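Local coordinates for protein PTS system, lactose-specific IIBC components (Streptococcus pneumoniae, PDB 3NBM) that probably relays a phosphoryl group to incoming lactose, as the IIB domain of a phosphoenolpyruvate-dependent sugar phosphotransferase system, at residues Y48-M51 against G52-L56. Numbering follows the deposited sequence.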
ATOM      1  N   TYR A  48       9.260   8.091   7.022  1.00  8.58           N
ATOM      2  CA  TYR A  48      10.115   8.969   6.235  1.00  8.94           C
ATOM      3  C   TYR A  48      11.458   8.369   5.893  1.00 10.47           C
ATOM      4  O   TYR A  48      11.978   8.660   4.829  1.00 12.01           O
ATOM      5  CB  TYR A  48      10.282  10.315   6.935  1.00  9.96           C
ATOM      6  CG  TYR A  48       9.011  11.106   7.012  1.00  8.48           C
ATOM      7  CD1 TYR A  48       8.403  11.585   5.880  1.00 10.03           C
ATOM      8  CD2 TYR A  48       8.439  11.423   8.241  1.00  9.77           C
ATOM      9  CE1 TYR A  48       7.257  12.331   5.951  1.00 10.02           C
ATOM     10  CE2 TYR A  48       7.266  12.161   8.322  1.00  9.59           C
ATOM     11  CZ  TYR A  48       6.693  12.625   7.176  1.00  8.83           C
ATOM     12  OH  TYR A  48       5.553  13.368   7.189  1.00  9.74           O
ATOM     13  N   ASP A  49      12.013   7.527   6.760  1.00  9.69           N
ATOM     14  CA  ASP A  49      13.308   6.905   6.475  1.00 11.31           C
ATOM     15  C   ASP A  49      13.185   5.549   5.826  1.00 10.78           C
ATOM     16  O   ASP A  49      14.131   5.120   5.167  1.00 14.59           O
ATOM     17  CB  ASP A  49      14.138   6.752   7.742  1.00 12.24           C
ATOM     18  CG  ASP A  49      14.640   8.075   8.282  1.00 13.71           C
ATOM     19  OD1 ASP A  49      15.130   8.930   7.507  1.00 21.42           O
ATOM     20  OD2 ASP A  49      14.520   8.274   9.476  1.00 16.11           O
ATOM     21  N   ILE A  50      12.075   4.836   6.029  1.00  9.52           N
ATOM     22  CA  ILE A  50      11.890   3.510   5.469  1.00  8.62           C
ATOM     23  C   ILE A  50      11.231   3.522   4.111  1.00  8.83           C
ATOM     24  O   ILE A  50      11.224   2.508   3.427  1.00  8.55           O
ATOM     25  CB  ILE A  50      11.106   2.556   6.397  1.00  7.82           C
ATOM     26  CG1 ILE A  50       9.676   3.053   6.703  1.00  8.95           C
ATOM     27  CG2 ILE A  50      11.874   2.320   7.696  1.00  9.01           C
ATOM     28  CD1 ILE A  50       8.762   2.010   7.327  1.00  9.88           C
HETATM   29  N   MSE A  51      10.671   4.650   3.693  1.00  9.45           N
HETATM   30  CA  MSE A  51       9.882   4.634   2.472  1.00 10.12           C
HETATM   31  C   MSE A  51      10.709   4.206   1.253  1.00 10.12           C
HETATM   32  O   MSE A  51      10.180   3.601   0.329  1.00 10.14           O
HETATM   33  CB  MSE A  51       9.152   5.966   2.259  1.00 10.86           C
HETATM   34  CG  MSE A  51      10.033   7.165   2.140  1.00 13.45           C
HETATM   35 SE   MSE A  51       8.992   8.831   1.923  0.90 14.68          SE
HETATM   36  CE  MSE A  51       8.201   8.494   0.222  1.00 17.30           C
ATOM     37  N   GLY A  52      12.009   4.515   1.228  1.00 11.00           N
ATOM     38  CA  GLY A  52      12.850   4.112   0.131  1.00 12.47           C
ATOM     39  C   GLY A  52      13.080   2.632  -0.040  1.00 12.08           C
ATOM     40  O   GLY A  52      13.547   2.190  -1.089  1.00 14.38           O
ATOM     41  N   VAL A  53      12.727   1.844   0.967  1.00  9.49           N
ATOM     42  CA  VAL A  53      12.786   0.392   0.884  1.00  9.91           C
ATOM     43  C   VAL A  53      11.677  -0.147  -0.031  1.00  7.93           C
ATOM     44  O   VAL A  53      11.755  -1.271  -0.528  1.00  9.26           O
ATOM     45  CB  VAL A  53      12.618  -0.241   2.355  1.00 10.82           C
ATOM     46  CG1 VAL A  53      12.323  -1.749   2.345  1.00 13.44           C
ATOM     47  CG2 VAL A  53      13.831   0.135   3.229  1.00 13.61           C
ATOM     48  N   TYR A  54      10.609   0.636  -0.199  1.00  7.01           N
ATOM     49  CA  TYR A  54       9.395   0.156  -0.839  1.00  6.00           C
ATOM     50  C   TYR A  54       9.299   0.616  -2.289  1.00  5.86           C
ATOM     51  O   TYR A  54       9.842   1.636  -2.694  1.00  8.00           O
ATOM     52  CB  TYR A  54       8.168   0.580  -0.001  1.00  6.01           C
ATOM     53  CG  TYR A  54       8.129  -0.183   1.288  1.00  5.91           C
ATOM     54  CD1 TYR A  54       7.553  -1.413   1.331  1.00  5.83           C
ATOM     55  CD2 TYR A  54       8.731   0.284   2.455  1.00  6.88           C
ATOM     56  CE1 TYR A  54       7.568  -2.182   2.475  1.00  6.46           C
ATOM     57  CE2 TYR A  54       8.748  -0.489   3.603  1.00  7.89           C
ATOM     58  CZ  TYR A  54       8.151  -1.721   3.601  1.00  7.16           C
ATOM     59  OH  TYR A  54       8.182  -2.510   4.750  1.00  9.05           O
ATOM     60  N   ASP A  55       8.559  -0.164  -3.070  1.00  5.84           N
ATOM     61  CA  ASP A  55       8.294   0.115  -4.475  1.00  6.50           C
ATOM     62  C   ASP A  55       6.960   0.829  -4.692  1.00  5.72           C
ATOM     63  O   ASP A  55       6.822   1.637  -5.605  1.00  6.68           O
ATOM     64  CB  ASP A  55       8.305  -1.179  -5.262  1.00  7.17           C
ATOM     65  CG  ASP A  55       9.611  -1.931  -5.093  1.00  7.45           C
ATOM     66  OD1 ASP A  55      10.682  -1.335  -5.391  1.00 10.44           O
ATOM     67  OD2 ASP A  55       9.584  -3.090  -4.635  1.00  7.71           O
ATOM     68  N   LEU A  56       5.966   0.504  -3.862  1.00  5.61           N
ATOM     69  CA  LEU A  56       4.605   1.024  -3.940  1.00  5.75           C
ATOM     70  C   LEU A  56       4.155   1.342  -2.536  1.00  5.65           C
ATOM     71  O   LEU A  56       4.289   0.504  -1.657  1.00  5.96           O
ATOM     72  CB  LEU A  56       3.655  -0.022  -4.566  1.00  6.51           C
ATOM     73  CG  LEU A  56       2.160   0.340  -4.595  1.00  7.18           C
ATOM     74  CD1 LEU A  56       1.865   1.553  -5.475  1.00  8.81           C
ATOM     75  CD2 LEU A  56       1.326  -0.879  -5.019  1.00  8.77           C
TER
HETATM   76  O   HOH W   1      13.371   6.964   2.649  1.00 37.65           O
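Tyr54 folds back against the two carbonyl groups of Ile50 and Met51, at the end of a short 3-10 turn. Two i to i+3 backbone hydrogen bonds make this turn. Val53 N donates to Ile50 O at 3.0 Å, with an N-H...O angle of 156°. Tyr54 N donates to Met51 O at 3.0 Å.

The Tyr54 side chain can be followed outward. Its CB lies 3.6 Å from Met51 O. CG is anti to the carbonyl carbon (chi1 -70°), which swings the ring back under the turn. CD2 then comes to 3.5 Å from Ile50 O, which lies at the ring edge, near the ring plane. CE2 is 3.9 Å from the same oxygen and has a loose apolar contact with Ile50 CD1. At the tip, OH is hydrogen-bonded to Asn40 OD1 in strand 37-43. Val53 CG1 lies over one ring face, offset toward the rim.

At the start of the turn, a water joins Tyr48 O to Gly52 N. It donates to Tyr48 O and, weakly, to Asp49 O, and accepts from Gly52 N at 3.1 Å. Met51, modelled as selenomethionine, is the buried one among the touching residues. Its chi1 of 60° puts CG between the backbone N and the carbonyl carbon, close to Gly52 N. Its side chain touches Asp73 of helix 67-74 and Ile79 in a loop.

The turn belongs to the connection from strand 37-43 to strand 56-59 of the parallel sheet. Ile50 O accepts a backbone N-H and also faces the weakly positive C-H edge of Tyr54. This probably adds a small electrostatic attraction to the turn, while the phenol tip ties it to strand 37-43.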